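PDB 7B04: nitrite oxidoreductase subunit C from Kuenenia stuttgartiensis, which binds a heme b and calcium ions and probably carries electrons as part of the filament-forming nitrite oxidoreductase complex of this anammox bacterium. Local coordinates for residues V113-A118 / K261-V266; A169-D174 / L227-A232. One frame throughout, in Å; residues are numbered along the deposited sequence.

Contact 1: residues V113-A118 / K261-V266; sequences VIWDDA and KKWTVV. With CA (calcium ion), chain B.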
# COMPACT_ATOMS: atom_id res chain seq x y z
N VAL C 113 44.46 24.83 24.85
CA VAL C 113 43.55 25.91 24.47
C VAL C 113 42.34 25.86 25.39
O VAL C 113 41.73 24.80 25.59
CB VAL C 113 43.12 25.79 23.00
CG1 VAL C 113 42.34 27.02 22.58
CG2 VAL C 113 44.34 25.59 22.10
N ILE C 114 41.98 27.02 25.94
CA ILE C 114 40.88 27.15 26.89
C ILE C 114 39.96 28.29 26.46
O ILE C 114 40.43 29.41 26.22
CB ILE C 114 41.39 27.40 28.32
CG1 ILE C 114 42.09 26.17 28.87
CG2 ILE C 114 40.26 27.84 29.22
CD1 ILE C 114 42.78 26.41 30.20
N TRP C 115 38.67 28.01 26.40
CA TRP C 115 37.66 29.02 26.12
C TRP C 115 36.41 28.67 26.91
O TRP C 115 36.22 27.53 27.34
CB TRP C 115 37.35 29.13 24.63
CG TRP C 115 36.60 27.96 24.08
CD1 TRP C 115 35.25 27.86 23.89
CD2 TRP C 115 37.15 26.71 23.66
NE1 TRP C 115 34.93 26.63 23.36
CE2 TRP C 115 36.08 25.90 23.21
CE3 TRP C 115 38.45 26.19 23.61
CZ2 TRP C 115 36.27 24.61 22.73
CZ3 TRP C 115 38.63 24.91 23.12
CH2 TRP C 115 37.55 24.13 22.69
N ASP C 116 35.55 29.66 27.10
CA ASP C 116 34.34 29.49 27.89
C ASP C 116 33.15 29.20 26.99
O ASP C 116 32.89 29.92 26.03
CB ASP C 116 34.03 30.71 28.74
CG ASP C 116 35.24 31.23 29.48
OD1 ASP C 116 35.73 30.50 30.37
OD2 ASP C 116 35.68 32.38 29.21
N ASP C 117 32.46 28.11 27.26
CA ASP C 117 31.23 27.83 26.54
C ASP C 117 30.26 27.05 27.43
O ASP C 117 30.65 26.12 28.12
CB ASP C 117 31.48 27.21 25.15
CG ASP C 117 30.27 26.42 24.59
OD1 ASP C 117 29.27 27.09 24.23
OD2 ASP C 117 30.52 25.19 24.27
N ALA C 118 29.02 27.54 27.46
CA ALA C 118 27.99 27.11 28.40
C ALA C 118 27.34 25.78 28.03
O ALA C 118 26.57 25.25 28.84
CB ALA C 118 26.91 28.19 28.49
N LYS C 261 30.99 25.02 32.44
CA LYS C 261 30.81 25.92 31.30
C LYS C 261 32.14 26.38 30.70
O LYS C 261 32.28 27.52 30.26
CB LYS C 261 29.92 27.11 31.68
CG LYS C 261 28.48 26.70 31.93
CD LYS C 261 27.55 27.88 32.14
CE LYS C 261 26.12 27.41 32.31
NZ LYS C 261 25.17 28.55 32.47
N LYS C 262 33.13 25.49 30.71
CA LYS C 262 34.42 25.81 30.10
C LYS C 262 35.03 24.58 29.46
O LYS C 262 34.93 23.47 30.00
CB LYS C 262 35.39 26.39 31.14
CG LYS C 262 36.85 26.33 30.73
CD LYS C 262 37.73 27.01 31.76
CE LYS C 262 37.65 28.51 31.62
NZ LYS C 262 38.71 29.23 32.38
N TRP C 263 35.66 24.78 28.30
CA TRP C 263 36.37 23.73 27.59
C TRP C 263 37.87 23.87 27.83
O TRP C 263 38.40 24.98 27.84
CB TRP C 263 36.10 23.78 26.08
CG TRP C 263 34.86 23.06 25.65
CD1 TRP C 263 33.69 23.62 25.25
CD2 TRP C 263 34.68 21.64 25.55
NE1 TRP C 263 32.78 22.64 24.92
CE2 TRP C 263 33.37 21.42 25.10
CE3 TRP C 263 35.50 20.54 25.81
CZ2 TRP C 263 32.86 20.14 24.89
CZ3 TRP C 263 34.99 19.27 25.61
CH2 TRP C 263 33.68 19.08 25.15
N THR C 264 38.54 22.74 28.00
CA THR C 264 40.00 22.70 28.05
C THR C 264 40.45 21.58 27.11
O THR C 264 40.18 20.41 27.37
CB THR C 264 40.53 22.47 29.47
OG1 THR C 264 40.01 23.49 30.34
CG2 THR C 264 42.05 22.56 29.48
N VAL C 265 41.13 21.96 26.03
CA VAL C 265 41.60 21.01 25.03
C VAL C 265 43.10 21.17 24.89
O VAL C 265 43.61 22.30 24.87
CB VAL C 265 40.90 21.23 23.68
CG1 VAL C 265 41.44 20.28 22.62
CG2 VAL C 265 39.39 21.09 23.82
N VAL C 266 43.81 20.06 24.80
CA VAL C 266 45.24 20.08 24.53
C VAL C 266 45.51 19.27 23.27
O VAL C 266 44.93 18.19 23.07
CB VAL C 266 46.10 19.59 25.72
CG1 VAL C 266 45.59 20.18 27.03
CG2 VAL C 266 46.14 18.08 25.80
CA CA B . 28.83 24.16 23.12
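Residues 113-116 and 262-266 pair as neighbouring antiparallel strands in the beta-rich, heme-binding domain, their axes 4.8 Å apart and their directions at 170°. Val113 and Val265 form a hydrogen-bonded pair, Val113 N to Val265 O at 2.7 Å and the return bond equally straight. Trp115 and Trp263 form the next such pair; Trp263 N reaches Trp115 O at 3.0 Å, while the reverse bond is weak. On the face bearing the tryptophans, CB of Trp263 sits over the six-membered ring of Trp115, 3.6 Å from its centroid and close to the ring normal, a CH-pi contact. The indoles are nearly parallel (23°) but slid apart, centroids 5.0 Å away, so they overlap little. A chi1 of 71° places CG of Trp115 between backbone N and carbonyl carbon and carries the ring across to Trp263 and to CG2 of Val265. The other face is mixed: Ile114 CG2 lies against Lys262 CE at 3.6 Å, and Asp116 makes a long salt bridge to Lys262. Just past the strand, Asp117 OD2 binds calcium at 2.3 Å, in a site shared with Thr119, Asn121, Asp132 and Asn295; the Asp117 carboxylate is nearly coplanar with the Trp263 indole, OD2 lying at that ring's edge. Strand 97-104 flanks residues 113-116, strand 253-258 flanks 262-266, strand 286-294 packs against Val113 and Trp115, and helix 64-71 meets Thr264 and Val266.

Contact 2: residues A169-D174 / L227-A232; sequences ADWEAD and LPRGRA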
# COMPACT_ATOMS: atom_id res chain seq x y z
N ALA C 169 34.72 17.43 19.39
CA ALA C 169 34.19 16.93 20.66
C ALA C 169 33.52 15.58 20.49
O ALA C 169 33.61 14.72 21.37
CB ALA C 169 33.22 17.95 21.26
N ASP C 170 32.82 15.37 19.37
CA ASP C 170 32.16 14.09 19.14
C ASP C 170 33.17 12.96 19.00
O ASP C 170 32.89 11.82 19.39
CB ASP C 170 31.26 14.17 17.91
CG ASP C 170 32.01 14.59 16.66
OD1 ASP C 170 33.21 14.91 16.76
OD2 ASP C 170 31.39 14.59 15.58
N TRP C 171 34.35 13.25 18.45
CA TRP C 171 35.40 12.24 18.35
C TRP C 171 35.86 11.79 19.73
O TRP C 171 36.25 10.63 19.91
CB TRP C 171 36.57 12.75 17.52
CG TRP C 171 36.28 12.79 16.05
CD1 TRP C 171 35.05 12.70 15.46
CD2 TRP C 171 37.23 12.90 14.99
NE1 TRP C 171 35.18 12.76 14.09
CE2 TRP C 171 36.50 12.88 13.78
CE3 TRP C 171 38.62 13.02 14.94
CZ2 TRP C 171 37.12 12.98 12.53
CZ3 TRP C 171 39.23 13.11 13.70
CH2 TRP C 171 38.49 13.09 12.51
N GLU C 172 35.84 12.69 20.72
CA GLU C 172 36.14 12.29 22.09
C GLU C 172 35.11 11.28 22.59
O GLU C 172 35.47 10.28 23.21
CB GLU C 172 36.16 13.51 23.00
CG GLU C 172 37.34 14.46 22.80
CD GLU C 172 38.62 13.94 23.42
OE1 GLU C 172 38.55 13.09 24.33
OE2 GLU C 172 39.71 14.40 23.01
N ALA C 173 33.83 11.54 22.32
CA ALA C 173 32.79 10.59 22.69
C ALA C 173 32.88 9.30 21.90
O ALA C 173 32.57 8.22 22.43
CB ALA C 173 31.41 11.23 22.51
N ASP C 174 33.30 9.37 20.63
CA ASP C 174 33.46 8.16 19.84
C ASP C 174 34.54 7.25 20.40
O ASP C 174 34.43 6.02 20.30
CB ASP C 174 33.76 8.51 18.38
CG ASP C 174 32.58 9.16 17.68
OD1 ASP C 174 31.43 8.87 18.06
OD2 ASP C 174 32.81 9.96 16.75
N LEU C 227 34.22 6.80 10.00
CA LEU C 227 34.94 5.64 10.51
C LEU C 227 35.34 5.83 11.96
O LEU C 227 35.31 6.95 12.49
CB LEU C 227 36.19 5.38 9.67
CG LEU C 227 36.01 5.01 8.19
CD1 LEU C 227 37.37 4.84 7.53
CD2 LEU C 227 35.18 3.75 8.05
N PRO C 228 35.67 4.74 12.66
CA PRO C 228 36.30 4.86 13.98
C PRO C 228 37.78 5.22 13.90
O PRO C 228 38.63 4.33 13.85
CB PRO C 228 36.10 3.46 14.59
CG PRO C 228 34.98 2.86 13.81
CD PRO C 228 35.15 3.39 12.42
N ARG C 229 38.09 6.52 13.88
CA ARG C 229 39.47 6.95 13.65
C ARG C 229 40.41 6.56 14.77
O ARG C 229 41.63 6.57 14.57
CB ARG C 229 39.56 8.48 13.53
CG ARG C 229 38.88 9.15 12.36
CD ARG C 229 37.38 9.14 12.52
NE ARG C 229 36.92 9.37 13.89
CZ ARG C 229 35.64 9.35 14.24
NH1 ARG C 229 35.28 9.56 15.50
NH2 ARG C 229 34.70 9.11 13.32
N GLY C 230 39.89 6.24 15.96
CA GLY C 230 40.78 5.97 17.08
C GLY C 230 41.56 7.21 17.44
O GLY C 230 42.69 7.11 17.93
N ARG C 231 40.96 8.38 17.22
CA ARG C 231 41.67 9.64 17.33
C ARG C 231 40.66 10.73 17.67
O ARG C 231 39.46 10.59 17.41
CB ARG C 231 42.38 9.89 15.99
CG ARG C 231 42.98 11.23 15.74
CD ARG C 231 43.91 11.12 14.53
NE ARG C 231 45.28 10.86 14.94
CZ ARG C 231 45.89 9.68 14.82
NH1 ARG C 231 45.24 8.64 14.32
NH2 ARG C 231 47.15 9.55 15.22
N ALA C 232 41.15 11.81 18.28
CA ALA C 232 40.29 12.92 18.66
C ALA C 232 40.55 14.20 17.88
O ALA C 232 39.71 15.11 17.93
CB ALA C 232 40.45 13.22 20.16
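Asp174 OD2 accepts the 2.8 Å bond of a salt bridge from Arg229 NH1, which joins helix 169-175 to the loop leading into strand 233-238. The carboxylate oxygen lies almost in the guanidinium plane, yet the donor meets it on the anti side, and the two flat groups are turned 52° from each other. With its edge so engaged, the guanidinium lays one face on Trp171: the planes are 13° apart, and CZ of Arg229 stands 3.5 Å from the centroid of the five-membered ring, a cation-pi stack. Bends at chi2 and chi3 fold the arginine chain back over the indole, bringing CD over the six-membered ring at 4.1 Å from its centroid. Backbone of the loop reaches the same tryptophan, with Ala232 C at the ring edge, 3.7 Å from CE3. On the next residue of the helix, Glu172 OE2 touches Ala232 CB and has weak hydrogen bonds to Ser256 and Trp167. Replacing Trp171 by alanine would probably leave the Arg229 guanidinium without its flat support and free to turn away from Asp174. Leu224 accepts a weak bond from Arg229 NH2, and Asp174 OD1 takes the backbone N of Glu182. Ion pairing in the guanidinium plane and pi contact across its face thus restrict how the guanidinium can turn.

How the contacts relate
Contact 1 has a buried face (Val113, Trp115, Trp263, Val265) and exposed residues toward its loop end (Asp116, Ala118, Lys261); in contact 2 no touching residue is fully exposed. Their centres lie about 13 and about 12 Å from the centre of the chain, and about 18 Å apart. Contact 1 unites two strands through backbone bonds of the antiparallel pair, some of them weak, burying 627 Å²; contact 2 fastens a short helix to an irregular loop through side-chain chemistry, burying 337 Å². Nested within the loop that contact 1 closes, contact 2 touches it where Trp263 CH2 packs on Ala169 CB at 4.1 Å. Calcium is bound directly in contact 1, whereas Arg231 lies merely near the second calcium site.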